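Local coordinates for filamentation induced by cAMP protein Fic (Desulfovibrio alaskensis, PDB 4RGL), which belongs to the Fic/DOC family and is built of a largely helical body followed by a small C-terminal domain that is probably of the winged-helix type, at residues R51-S56 against R89-T94. Residues are numbered along the deposited sequence; the frame is centred on the assembly and turned at random.
Sequences RTIQAS and RNAFAT
Two helices of the Fic protein's helical body, 42-59 and 82-95, lie side by side here, and their segments 51-56 and 89-94 meet through a single isoleucine, I53, which packs on A91 and F92. The contact is buried, and the backbones come close where it lies: the CA atoms of I53 and A91 are 6.5 Å apart. I53 divides its two branches between two neighbours. Its CG2 methyl meets the methyl of A91, with I53 CG2 to A91 CB at 3.8 Å. The longer branch reaches the next residue along, where I53 CD1 stands 3.7 Å from F92 CA and 4.0 Å from F92 CB. That reach follows from the torsions: CG1 lies anti to the carbonyl carbon (chi1 -66°) and CD1 continues in an extended run (chi2 162°). F92 turns its ring away from the 51-56 segment, with CG anti to its own backbone N (chi1 173°). I53 CD1 meets the ring at its edge, near the plane, 4.1 Å from F92 CD1. Helix 66-74 joins the same cluster, since its I73 touches both I53 and F92, while Y95, further along helix 82-95, packs on T52, I53 and S56. On a flank of helix 82-95, T94 OG1 is hydrogen-bonded to N90 O from above the carbonyl plane, and that oxygen also receives T94 N. N90 ND2 in turn bonds to R118 O. Around helix 42-59, T52 OG1 bonds to E214, at the start of helix 214-219, and S56 OG to R194 of helix 189-202. No hydrogen bond links the two segments; one branched aliphatic side chain, set against an alanine methyl and the base of a phenylalanine, joins them by apolar packing alone.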
ATOM      1  N   ARG A  51       2.842   0.660  -3.806  1.00 55.89           N
ATOM      2  CA  ARG A  51       2.579  -0.699  -4.305  1.00 55.13           C
ATOM      3  C   ARG A  51       1.075  -0.931  -4.494  1.00 59.08           C
ATOM      4  O   ARG A  51       0.664  -1.478  -5.519  1.00 59.20           O
ATOM      5  CB  ARG A  51       3.159  -1.756  -3.352  1.00 53.23           C
ATOM      6  CG  ARG A  51       4.679  -1.841  -3.378  1.00 62.16           C
ATOM      7  CD  ARG A  51       5.190  -2.890  -2.416  1.00 70.15           C
ATOM      8  NE  ARG A  51       4.738  -4.230  -2.788  1.00 83.28           N
ATOM      9  CZ  ARG A  51       4.782  -5.278  -1.973  1.00100.56           C
ATOM     10  NH1 ARG A  51       5.207  -5.138  -0.722  1.00 86.27           N
ATOM     11  NH2 ARG A  51       4.354  -6.464  -2.385  1.00 91.88           N
ATOM     12  N   THR A  52       0.251  -0.500  -3.504  1.00 54.96           N
ATOM     13  CA  THR A  52      -1.214  -0.599  -3.580  1.00 55.03           C
ATOM     14  C   THR A  52      -1.746   0.155  -4.828  1.00 59.01           C
ATOM     15  O   THR A  52      -2.518  -0.408  -5.611  1.00 58.85           O
ATOM     16  CB  THR A  52      -1.844  -0.040  -2.283  1.00 65.11           C
ATOM     17  OG1 THR A  52      -1.573  -0.939  -1.212  1.00 69.31           O
ATOM     18  CG2 THR A  52      -3.352   0.181  -2.407  1.00 61.06           C
ATOM     19  N   ILE A  53      -1.304   1.404  -5.016  1.00 54.61           N
ATOM     20  CA  ILE A  53      -1.759   2.244  -6.116  1.00 54.22           C
ATOM     21  C   ILE A  53      -1.323   1.644  -7.459  1.00 60.51           C
ATOM     22  O   ILE A  53      -2.164   1.435  -8.335  1.00 60.49           O
ATOM     23  CB  ILE A  53      -1.234   3.699  -5.939  1.00 56.12           C
ATOM     24  CG1 ILE A  53      -1.879   4.360  -4.684  1.00 56.19           C
ATOM     25  CG2 ILE A  53      -1.495   4.532  -7.196  1.00 55.06           C
ATOM     26  CD1 ILE A  53      -1.166   5.569  -4.182  1.00 62.89           C
ATOM     27  N   GLN A  54      -0.020   1.328  -7.604  1.00 57.99           N
ATOM     28  CA  GLN A  54       0.509   0.785  -8.849  1.00 57.91           C
ATOM     29  C   GLN A  54      -0.230  -0.503  -9.239  1.00 63.90           C
ATOM     30  O   GLN A  54      -0.681  -0.622 -10.371  1.00 64.33           O
ATOM     31  CB  GLN A  54       2.021   0.528  -8.731  1.00 59.16           C
ATOM     32  CG  GLN A  54       2.696   0.126 -10.055  1.00 69.43           C
ATOM     33  CD  GLN A  54       2.427  -1.306 -10.436  1.00 80.94           C
ATOM     34  OE1 GLN A  54       2.461  -2.213  -9.604  1.00 83.28           O
ATOM     35  NE2 GLN A  54       2.221  -1.545 -11.711  1.00 65.27           N
ATOM     36  N   ALA A  55      -0.387  -1.444  -8.289  1.00 61.46           N
ATOM     37  CA  ALA A  55      -1.047  -2.723  -8.571  1.00 61.46           C
ATOM     38  C   ALA A  55      -2.535  -2.525  -8.894  1.00 63.64           C
ATOM     39  O   ALA A  55      -3.013  -3.058  -9.893  1.00 63.47           O
ATOM     40  CB  ALA A  55      -0.889  -3.668  -7.394  1.00 62.54           C
ATOM     41  N   SER A  56      -3.260  -1.723  -8.070  1.00 58.97           N
ATOM     42  CA  SER A  56      -4.696  -1.458  -8.296  1.00 58.42           C
ATOM     43  C   SER A  56      -4.929  -0.870  -9.695  1.00 63.25           C
ATOM     44  O   SER A  56      -5.843  -1.307 -10.400  1.00 63.35           O
ATOM     45  CB  SER A  56      -5.245  -0.511  -7.230  1.00 59.97           C
ATOM     46  OG  SER A  56      -6.634  -0.282  -7.393  1.00 62.66           O
ATOM     47  N   ARG A  89      -1.762  10.309  -9.870  1.00 64.77           N
ATOM     48  CA  ARG A  89      -1.900  11.494  -9.027  1.00 64.81           C
ATOM     49  C   ARG A  89      -3.254  11.487  -8.308  1.00 68.03           C
ATOM     50  O   ARG A  89      -3.301  11.657  -7.091  1.00 68.02           O
ATOM     51  CB  ARG A  89      -1.738  12.787  -9.856  1.00 66.38           C
ATOM     52  CG  ARG A  89      -0.362  12.947 -10.509  1.00 72.24           C
ATOM     53  CD  ARG A  89      -0.131  14.384 -10.941  1.00 78.03           C
ATOM     54  NE  ARG A  89       1.135  14.548 -11.658  1.00 89.71           N
ATOM     55  CZ  ARG A  89       1.234  14.600 -12.986  1.00104.98           C
ATOM     56  NH1 ARG A  89       0.145  14.513 -13.743  1.00 93.45           N
ATOM     57  NH2 ARG A  89       2.420  14.748 -13.563  1.00 87.39           N
ATOM     58  N   ASN A  90      -4.354  11.227  -9.058  1.00 64.33           N
ATOM     59  CA  ASN A  90      -5.707  11.167  -8.485  1.00 64.12           C
ATOM     60  C   ASN A  90      -5.823  10.032  -7.464  1.00 67.14           C
ATOM     61  O   ASN A  90      -6.384  10.235  -6.382  1.00 67.73           O
ATOM     62  CB  ASN A  90      -6.762  10.990  -9.591  1.00 63.75           C
ATOM     63  CG  ASN A  90      -7.012  12.234 -10.417  1.00 77.61           C
ATOM     64  OD1 ASN A  90      -6.328  13.255 -10.283  1.00 73.59           O
ATOM     65  ND2 ASN A  90      -8.028  12.184 -11.261  1.00 68.10           N
ATOM     66  N   ALA A  91      -5.283   8.835  -7.800  1.00 61.55           N
ATOM     67  CA  ALA A  91      -5.316   7.683  -6.893  1.00 60.02           C
ATOM     68  C   ALA A  91      -4.592   8.000  -5.580  1.00 65.25           C
ATOM     69  O   ALA A  91      -5.171   7.819  -4.501  1.00 66.14           O
ATOM     70  CB  ALA A  91      -4.689   6.474  -7.559  1.00 59.53           C
ATOM     71  N   PHE A  92      -3.354   8.553  -5.667  1.00 61.07           N
ATOM     72  CA  PHE A  92      -2.592   8.934  -4.475  1.00 60.90           C
ATOM     73  C   PHE A  92      -3.374   9.947  -3.636  1.00 66.89           C
ATOM     74  O   PHE A  92      -3.431   9.819  -2.415  1.00 67.08           O
ATOM     75  CB  PHE A  92      -1.212   9.505  -4.858  1.00 62.19           C
ATOM     76  CG  PHE A  92      -0.447  10.070  -3.681  1.00 63.60           C
ATOM     77  CD1 PHE A  92       0.154   9.226  -2.752  1.00 65.96           C
ATOM     78  CD2 PHE A  92      -0.357  11.446  -3.482  1.00 65.45           C
ATOM     79  CE1 PHE A  92       0.824   9.747  -1.642  1.00 66.96           C
ATOM     80  CE2 PHE A  92       0.318  11.964  -2.378  1.00 67.94           C
ATOM     81  CZ  PHE A  92       0.914  11.115  -1.471  1.00 66.08           C
ATOM     82  N   ALA A  93      -4.002  10.924  -4.292  1.00 64.79           N
ATOM     83  CA  ALA A  93      -4.799  11.933  -3.612  1.00 66.28           C
ATOM     84  C   ALA A  93      -6.013  11.300  -2.903  1.00 71.60           C
ATOM     85  O   ALA A  93      -6.365  11.712  -1.791  1.00 71.75           O
ATOM     86  CB  ALA A  93      -5.263  12.980  -4.606  1.00 67.67           C
ATOM     87  N   THR A  94      -6.615  10.265  -3.529  1.00 68.16           N
ATOM     88  CA  THR A  94      -7.818   9.611  -3.013  1.00 67.91           C
ATOM     89  C   THR A  94      -7.492   8.778  -1.755  1.00 69.66           C
ATOM     90  O   THR A  94      -8.189   8.899  -0.745  1.00 69.71           O
ATOM     91  CB  THR A  94      -8.452   8.736  -4.111  1.00 76.92           C
ATOM     92  OG1 THR A  94      -8.564   9.506  -5.306  1.00 76.61           O
ATOM     93  CG2 THR A  94      -9.815   8.198  -3.713  1.00 75.95           C
TER